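Local coordinates for metazoan TIR-STING fusion (Crassostrea gigas, PDB 6WT6), which joins a TIR domain to a STING ligand-binding domain in one chain and probably takes part in innate immune signalling, at residues Y31-S36 against N86-I91; D232-I237 against N337-M342. One frame throughout, in Å; residues are numbered along the deposited sequence.

Contact 1 (Y31-S36 against N86-I91); sequences YHAFIS and NVILVI
Phe34 and Ile88 carry the central rungs between two parallel strands whose short axes lie 4.6 Å apart at an angle of 20°. Five backbone hydrogen bonds fix the register. Phe34 N gives to Asn86 O at 2.9 Å, and Phe34 O takes Ile88 N at 2.7 Å; Asn86 N to His32 O, Ser36 N to Ile88 O and Val90 N to Ser36 O complete the set. A CA-H...O contact from Ala33 CA to Asn86 O (3.2 Å) shares the acceptor used by Phe34 N.

Apolar contacts line both faces. On one, Ile88, extended at chi2 (173°), brings CD1 to within 3.8 Å of Ala33 CB, while Ile35 CG2 meets Val90 CG2 at 4.2 Å. On the other, Phe34 and Val87 point the same way, and Val87 CG1 touches the ring edge at CD2 (4.2 Å). Beyond them Leu89 CD2 packs on Ser36 CB at 3.9 Å.

Buried polar ends are satisfied nearby: Ser36 OG bonds to Glu104, and Asn86 ND2 to Cys119 O. Strands 60-62 and 120-124 flank this central pair in the flavodoxin-like parallel sheet of the TIR domain, and helix 104-108 covers the face bearing Phe34, Val87 and Leu89.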
ATOM      1  N   TYR A  31      10.690 -20.306  15.655  1.00 49.67           N
ATOM      2  CA  TYR A  31      10.480 -19.911  17.041  1.00 49.27           C
ATOM      3  C   TYR A  31       8.988 -19.799  17.318  1.00 46.26           C
ATOM      4  O   TYR A  31       8.211 -19.401  16.447  1.00 41.71           O
ATOM      5  CB  TYR A  31      11.144 -18.566  17.378  1.00 47.32           C
ATOM      6  CG  TYR A  31      12.589 -18.439  16.962  1.00 46.45           C
ATOM      7  CD1 TYR A  31      13.585 -19.151  17.614  1.00 45.70           C
ATOM      8  CD2 TYR A  31      12.959 -17.582  15.934  1.00 46.68           C
ATOM      9  CE1 TYR A  31      14.912 -19.028  17.242  1.00 44.89           C
ATOM     10  CE2 TYR A  31      14.282 -17.451  15.555  1.00 48.38           C
ATOM     11  CZ  TYR A  31      15.255 -18.178  16.211  1.00 50.58           C
ATOM     12  OH  TYR A  31      16.572 -18.048  15.832  1.00 57.83           O
ATOM     13  N   HIS A  32       8.599 -20.144  18.548  1.00 48.88           N
ATOM     14  CA  HIS A  32       7.226 -19.900  18.978  1.00 50.90           C
ATOM     15  C   HIS A  32       6.980 -18.418  19.227  1.00 51.48           C
ATOM     16  O   HIS A  32       5.897 -17.905  18.925  1.00 53.96           O
ATOM     17  CB  HIS A  32       6.907 -20.707  20.239  1.00 54.69           C
ATOM     18  CG  HIS A  32       6.797 -22.182  20.006  1.00 57.47           C
ATOM     19  ND1 HIS A  32       7.882 -23.029  20.067  1.00 59.35           N
ATOM     20  CD2 HIS A  32       5.728 -22.959  19.710  1.00 57.34           C
ATOM     21  CE1 HIS A  32       7.488 -24.264  19.818  1.00 59.01           C
ATOM     22  NE2 HIS A  32       6.186 -24.250  19.598  1.00 58.60           N
ATOM     23  N   ALA A  33       7.964 -17.713  19.780  1.00 48.62           N
ATOM     24  CA  ALA A  33       7.766 -16.317  20.133  1.00 47.24           C
ATOM     25  C   ALA A  33       9.069 -15.544  20.000  1.00 48.22           C
ATOM     26  O   ALA A  33      10.135 -16.030  20.388  1.00 51.64           O
ATOM     27  CB  ALA A  33       7.219 -16.174  21.557  1.00 46.89           C
ATOM     28  N   PHE A  34       8.974 -14.343  19.439  1.00 47.14           N
ATOM     29  CA  PHE A  34      10.055 -13.372  19.471  1.00 51.48           C
ATOM     30  C   PHE A  34       9.753 -12.362  20.566  1.00 50.86           C
ATOM     31  O   PHE A  34       8.670 -11.769  20.589  1.00 47.71           O
ATOM     32  CB  PHE A  34      10.216 -12.659  18.128  1.00 55.55           C
ATOM     33  CG  PHE A  34      11.199 -11.517  18.159  1.00 56.26           C
ATOM     34  CD1 PHE A  34      12.564 -11.760  18.193  1.00 60.24           C
ATOM     35  CD2 PHE A  34      10.761 -10.202  18.144  1.00 56.09           C
ATOM     36  CE1 PHE A  34      13.472 -10.712  18.219  1.00 59.14           C
ATOM     37  CE2 PHE A  34      11.666  -9.150  18.169  1.00 57.24           C
ATOM     38  CZ  PHE A  34      13.022  -9.408  18.207  1.00 58.28           C
ATOM     39  N   ILE A  35      10.703 -12.181  21.474  1.00 54.32           N
ATOM     40  CA  ILE A  35      10.565 -11.235  22.572  1.00 59.21           C
ATOM     41  C   ILE A  35      11.198  -9.918  22.134  1.00 62.01           C
ATOM     42  O   ILE A  35      12.423  -9.803  22.046  1.00 64.08           O
ATOM     43  CB  ILE A  35      11.201 -11.775  23.858  1.00 61.16           C
ATOM     44  CG1 ILE A  35      10.437 -13.011  24.332  1.00 61.41           C
ATOM     45  CG2 ILE A  35      11.225 -10.710  24.942  1.00 63.36           C
ATOM     46  CD1 ILE A  35      10.993 -13.636  25.580  1.00 62.66           C
ATOM     47  N   SER A  36      10.356  -8.930  21.840  1.00 62.11           N
ATOM     48  CA  SER A  36      10.800  -7.600  21.445  1.00 63.71           C
ATOM     49  C   SER A  36      10.842  -6.714  22.684  1.00 58.97           C
ATOM     50  O   SER A  36       9.811  -6.480  23.322  1.00 55.74           O
ATOM     51  CB  SER A  36       9.871  -7.008  20.386  1.00 72.69           C
ATOM     52  OG  SER A  36      10.357  -5.767  19.912  1.00 82.21           O
ATOM     53  N   ASN A  86       4.514 -15.993  17.206  1.00 46.89           N
ATOM     54  CA  ASN A  86       4.013 -14.846  17.944  1.00 48.99           C
ATOM     55  C   ASN A  86       5.152 -13.868  18.220  1.00 49.48           C
ATOM     56  O   ASN A  86       6.329 -14.236  18.230  1.00 51.48           O
ATOM     57  CB  ASN A  86       3.352 -15.276  19.264  1.00 52.12           C
ATOM     58  CG  ASN A  86       2.051 -16.040  19.048  1.00 52.08           C
ATOM     59  OD1 ASN A  86       2.054 -17.253  18.839  1.00 54.00           O
ATOM     60  ND2 ASN A  86       0.931 -15.330  19.109  1.00 50.05           N
ATOM     61  N   VAL A  87       4.788 -12.605  18.426  1.00 44.83           N
ATOM     62  CA  VAL A  87       5.725 -11.565  18.838  1.00 45.11           C
ATOM     63  C   VAL A  87       5.239 -11.011  20.170  1.00 46.31           C
ATOM     64  O   VAL A  87       4.111 -10.507  20.264  1.00 44.38           O
ATOM     65  CB  VAL A  87       5.849 -10.444  17.792  1.00 40.75           C
ATOM     66  CG1 VAL A  87       6.686  -9.298  18.338  1.00 40.87           C
ATOM     67  CG2 VAL A  87       6.465 -10.982  16.514  1.00 39.48           C
ATOM     68  N   ILE A  88       6.082 -11.103  21.193  1.00 50.75           N
ATOM     69  CA  ILE A  88       5.766 -10.620  22.532  1.00 51.61           C
ATOM     70  C   ILE A  88       6.365  -9.228  22.693  1.00 55.17           C
ATOM     71  O   ILE A  88       7.589  -9.058  22.627  1.00 58.49           O
ATOM     72  CB  ILE A  88       6.293 -11.581  23.609  1.00 53.00           C
ATOM     73  CG1 ILE A  88       5.529 -12.908  23.566  1.00 52.42           C
ATOM     74  CG2 ILE A  88       6.197 -10.954  24.988  1.00 51.30           C
ATOM     75  CD1 ILE A  88       6.101 -13.969  24.476  1.00 53.98           C
ATOM     76  N   LEU A  89       5.506  -8.230  22.896  1.00 55.53           N
ATOM     77  CA  LEU A  89       5.928  -6.849  23.100  1.00 54.00           C
ATOM     78  C   LEU A  89       5.992  -6.559  24.594  1.00 60.06           C
ATOM     79  O   LEU A  89       4.983  -6.681  25.296  1.00 65.28           O
ATOM     80  CB  LEU A  89       4.969  -5.874  22.414  1.00 51.97           C
ATOM     81  CG  LEU A  89       4.825  -5.930  20.892  1.00 53.79           C
ATOM     82  CD1 LEU A  89       3.805  -4.898  20.427  1.00 56.79           C
ATOM     83  CD2 LEU A  89       6.162  -5.706  20.205  1.00 53.17           C
ATOM     84  N   VAL A  90       7.174  -6.175  25.076  1.00 62.13           N
ATOM     85  CA  VAL A  90       7.370  -5.801  26.473  1.00 63.86           C
ATOM     86  C   VAL A  90       7.233  -4.283  26.552  1.00 68.13           C
ATOM     87  O   VAL A  90       8.181  -3.544  26.279  1.00 69.25           O
ATOM     88  CB  VAL A  90       8.722  -6.276  27.005  1.00 63.33           C
ATOM     89  CG1 VAL A  90       8.844  -5.965  28.489  1.00 63.10           C
ATOM     90  CG2 VAL A  90       8.904  -7.764  26.745  1.00 63.45           C
ATOM     91  N   ILE A  91       6.050  -3.817  26.938  1.00 70.45           N
ATOM     92  CA  ILE A  91       5.699  -2.404  26.892  1.00 74.37           C
ATOM     93  C   ILE A  91       5.620  -1.887  28.322  1.00 78.55           C
ATOM     94  O   ILE A  91       4.694  -2.227  29.070  1.00 79.49           O
ATOM     95  CB  ILE A  91       4.381  -2.173  26.144  1.00 73.26           C
ATOM     96  CG1 ILE A  91       4.509  -2.656  24.697  1.00 71.92           C
ATOM     97  CG2 ILE A  91       3.992  -0.705  26.199  1.00 72.16           C
ATOM     98  CD1 ILE A  91       3.284  -2.392  23.856  1.00 70.50           C
TER

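Contact 2 (D232-I237 against N337-M342); sequences DESSLI and NSSDAM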
ATOM      1  N   ASP A 232      -9.536  -2.881 -27.129  1.00 32.40           N
ATOM      2  CA  ASP A 232     -10.126  -4.213 -27.070  1.00 40.83           C
ATOM      3  C   ASP A 232     -11.567  -4.196 -26.583  1.00 44.88           C
ATOM      4  O   ASP A 232     -12.225  -5.241 -26.613  1.00 45.87           O
ATOM      5  CB  ASP A 232      -9.294  -5.123 -26.165  1.00 43.73           C
ATOM      6  CG  ASP A 232      -7.946  -5.458 -26.762  1.00 48.49           C
ATOM      7  OD1 ASP A 232      -7.839  -5.444 -28.005  1.00 52.77           O
ATOM      8  OD2 ASP A 232      -6.999  -5.737 -25.996  1.00 48.88           O
ATOM      9  N   GLU A 233     -12.066  -3.046 -26.124  1.00 43.06           N
ATOM     10  CA  GLU A 233     -13.447  -2.945 -25.674  1.00 39.88           C
ATOM     11  C   GLU A 233     -14.421  -2.705 -26.816  1.00 40.03           C
ATOM     12  O   GLU A 233     -15.619  -2.969 -26.655  1.00 38.91           O
ATOM     13  CB  GLU A 233     -13.593  -1.818 -24.650  1.00 39.33           C
ATOM     14  CG  GLU A 233     -13.244  -2.218 -23.230  1.00 44.86           C
ATOM     15  CD  GLU A 233     -14.360  -2.990 -22.550  1.00 50.74           C
ATOM     16  OE1 GLU A 233     -15.518  -2.896 -23.007  1.00 53.81           O
ATOM     17  OE2 GLU A 233     -14.074  -3.692 -21.560  1.00 51.74           O
ATOM     18  N   SER A 234     -13.940  -2.213 -27.958  1.00 37.61           N
ATOM     19  CA  SER A 234     -14.814  -1.951 -29.095  1.00 37.96           C
ATOM     20  C   SER A 234     -13.986  -1.776 -30.358  1.00 41.36           C
ATOM     21  O   SER A 234     -12.970  -1.072 -30.343  1.00 40.34           O
ATOM     22  CB  SER A 234     -15.678  -0.707 -28.845  1.00 37.06           C
ATOM     23  OG  SER A 234     -16.524  -0.433 -29.951  1.00 36.37           O
ATOM     24  N   SER A 235     -14.428  -2.417 -31.443  1.00 43.70           N
ATOM     25  CA  SER A 235     -13.775  -2.250 -32.732  1.00 46.44           C
ATOM     26  C   SER A 235     -13.913  -0.833 -33.275  1.00 49.05           C
ATOM     27  O   SER A 235     -13.203  -0.482 -34.226  1.00 50.56           O
ATOM     28  CB  SER A 235     -14.347  -3.252 -33.729  1.00 49.04           C
ATOM     29  OG  SER A 235     -15.718  -2.980 -33.984  1.00 53.20           O
ATOM     30  N   LEU A 236     -14.793  -0.014 -32.694  1.00 46.41           N
ATOM     31  CA  LEU A 236     -14.938   1.379 -33.095  1.00 44.61           C
ATOM     32  C   LEU A 236     -13.907   2.295 -32.444  1.00 40.55           C
ATOM     33  O   LEU A 236     -13.886   3.494 -32.746  1.00 37.90           O
ATOM     34  CB  LEU A 236     -16.352   1.865 -32.772  1.00 43.19           C
ATOM     35  CG  LEU A 236     -17.455   1.098 -33.506  1.00 48.77           C
ATOM     36  CD1 LEU A 236     -18.846   1.511 -33.026  1.00 45.41           C
ATOM     37  CD2 LEU A 236     -17.315   1.297 -35.007  1.00 48.72           C
ATOM     38  N   ILE A 237     -13.059   1.767 -31.566  1.00 42.00           N
ATOM     39  CA  ILE A 237     -11.943   2.509 -30.986  1.00 38.60           C
ATOM     40  C   ILE A 237     -10.693   2.142 -31.775  1.00 43.26           C
ATOM     41  O   ILE A 237     -10.296   0.970 -31.809  1.00 48.17           O
ATOM     42  CB  ILE A 237     -11.771   2.187 -29.494  1.00 33.80           C
ATOM     43  CG1 ILE A 237     -13.092   2.391 -28.744  1.00 35.55           C
ATOM     44  CG2 ILE A 237     -10.660   3.034 -28.891  1.00 29.18           C
ATOM     45  CD1 ILE A 237     -13.077   1.853 -27.322  1.00 34.83           C
ATOM     46  N   ASN A 337     -21.291  -5.044 -23.704  1.00 32.43           N
ATOM     47  CA  ASN A 337     -20.642  -5.611 -24.878  1.00 30.82           C
ATOM     48  C   ASN A 337     -20.919  -4.857 -26.168  1.00 35.27           C
ATOM     49  O   ASN A 337     -20.191  -5.064 -27.144  1.00 37.89           O
ATOM     50  CB  ASN A 337     -21.075  -7.070 -25.082  1.00 33.60           C
ATOM     51  CG  ASN A 337     -20.631  -7.970 -23.958  1.00 31.15           C
ATOM     52  OD1 ASN A 337     -19.585  -7.752 -23.351  1.00 33.82           O
ATOM     53  ND2 ASN A 337     -21.423  -8.997 -23.676  1.00 30.94           N
ATOM     54  N   SER A 338     -21.953  -4.017 -26.207  1.00 36.97           N
ATOM     55  CA  SER A 338     -22.281  -3.288 -27.426  1.00 36.73           C
ATOM     56  C   SER A 338     -21.098  -2.445 -27.880  1.00 33.06           C
ATOM     57  O   SER A 338     -20.355  -1.894 -27.063  1.00 28.20           O
ATOM     58  CB  SER A 338     -23.500  -2.397 -27.203  1.00 39.29           C
ATOM     59  OG  SER A 338     -23.795  -1.648 -28.368  1.00 45.00           O
ATOM     60  N   SER A 339     -20.922  -2.358 -29.201  1.00 34.12           N
ATOM     61  CA  SER A 339     -19.840  -1.561 -29.764  1.00 36.63           C
ATOM     62  C   SER A 339     -20.031  -0.069 -29.536  1.00 38.63           C
ATOM     63  O   SER A 339     -19.083   0.696 -29.727  1.00 36.65           O
ATOM     64  CB  SER A 339     -19.708  -1.839 -31.261  1.00 38.20           C
ATOM     65  OG  SER A 339     -19.115  -3.100 -31.490  1.00 44.22           O
ATOM     66  N   ASP A 340     -21.230   0.363 -29.149  1.00 42.07           N
ATOM     67  CA  ASP A 340     -21.502   1.775 -28.918  1.00 42.72           C
ATOM     68  C   ASP A 340     -21.210   2.211 -27.492  1.00 37.65           C
ATOM     69  O   ASP A 340     -21.052   3.412 -27.247  1.00 38.28           O
ATOM     70  CB  ASP A 340     -22.965   2.096 -29.226  1.00 43.63           C
ATOM     71  CG  ASP A 340     -23.320   1.846 -30.667  1.00 50.83           C
ATOM     72  OD1 ASP A 340     -22.394   1.641 -31.477  1.00 52.77           O
ATOM     73  OD2 ASP A 340     -24.530   1.847 -30.991  1.00 57.37           O
ATOM     74  N   ALA A 341     -21.147   1.269 -26.551  1.00 32.68           N
ATOM     75  CA  ALA A 341     -21.152   1.626 -25.136  1.00 33.11           C
ATOM     76  C   ALA A 341     -19.869   2.351 -24.743  1.00 34.42           C
ATOM     77  O   ALA A 341     -19.911   3.475 -24.229  1.00 34.29           O
ATOM     78  CB  ALA A 341     -21.362   0.371 -24.288  1.00 22.00           C
ATOM     79  N   MET A 342     -18.719   1.722 -24.969  1.00 34.38           N
ATOM     80  CA  MET A 342     -17.456   2.330 -24.560  1.00 35.70           C
ATOM     81  C   MET A 342     -17.138   3.562 -25.406  1.00 35.33           C
ATOM     82  O   MET A 342     -16.709   4.581 -24.851  1.00 35.99           O
ATOM     83  CB  MET A 342     -16.309   1.317 -24.622  1.00 38.38           C
ATOM     84  CG  MET A 342     -14.979   1.860 -24.129  1.00 49.95           C
ATOM     85  SD  MET A 342     -14.974   2.147 -22.351  1.00 58.21           S
ATOM     86  CE  MET A 342     -15.403   0.511 -21.775  1.00 61.36           C
TER
HETATM   87  O   HOH W   1     -18.171  -0.666 -26.223  1.00 21.18           O
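Met342 CE lies over one face of the Glu233 carboxylate, displaced from the point above CD, with its closest approach 3.6 Å to OE1. OE2 of the same group has a weak, long ion pair with Arg227. A second flat group, the Ser339 peptide carbonyl, is met from two directions. Leu236 CD1 lies over its face, 3.4 Å from Ser339 O, whereas the Ser234 hydroxyl arrives in the carbonyl plane on a lone pair, with Ser234 OG donating to Ser339 O at 2.8 Å and a C=O...OG angle of 118°. The Asp340 carboxylate is touched beyond one oxygen, Leu236 CD1 standing 3.9 Å from Asp340 OD1.

Ser234 OG also accepts from Leu236 N at 3.3 Å, making an ST turn inside the type I beta turn from Ser234 to Ile237. One buried hydroxyl thus both shapes its own turn and reaches the opposing segment. In the STING ligand-binding domain this loop, between strands 212-221 and 238-243, thereby meets the start of helix 341-356; a weak capping bond from Asp340 N to Ser338 OG precedes that helix.

The Met342 chain, bent at chi2 (69°) and chi3 (57°), folds its methyl back onto Glu233 while its CG packs 3.7 Å from Ile237 CD1. Pro343, next in the helix, adds further contacts to Ser234, Leu236 and Ile237. A water bridges the segments less firmly: it accepts from Met342 N at 2.8 Å and lies 2.6 Å from Ser338 O, but its bond to Glu233 O is weak.

Overall arrangement
The contacts occupy opposite sides of the chain's centre, their own centres 56 Å apart and their nearest atoms about 44 Å apart. They share no strand or helix: contact 1 pairs two strands of the TIR sheet, whereas contact 2 joins a loop to the beginning of the last modelled helix in the STING ligand-binding domain. All ten touching residues of contact 1 are buried, and repeated backbone bonding dominates its chemistry. Contact 2 is partly buried, with three of its eight touching residues exposed; a serine hydroxyl, a water and individual side-chain contacts replace strand pairing there. The first lies within a domain core, the second near a domain surface.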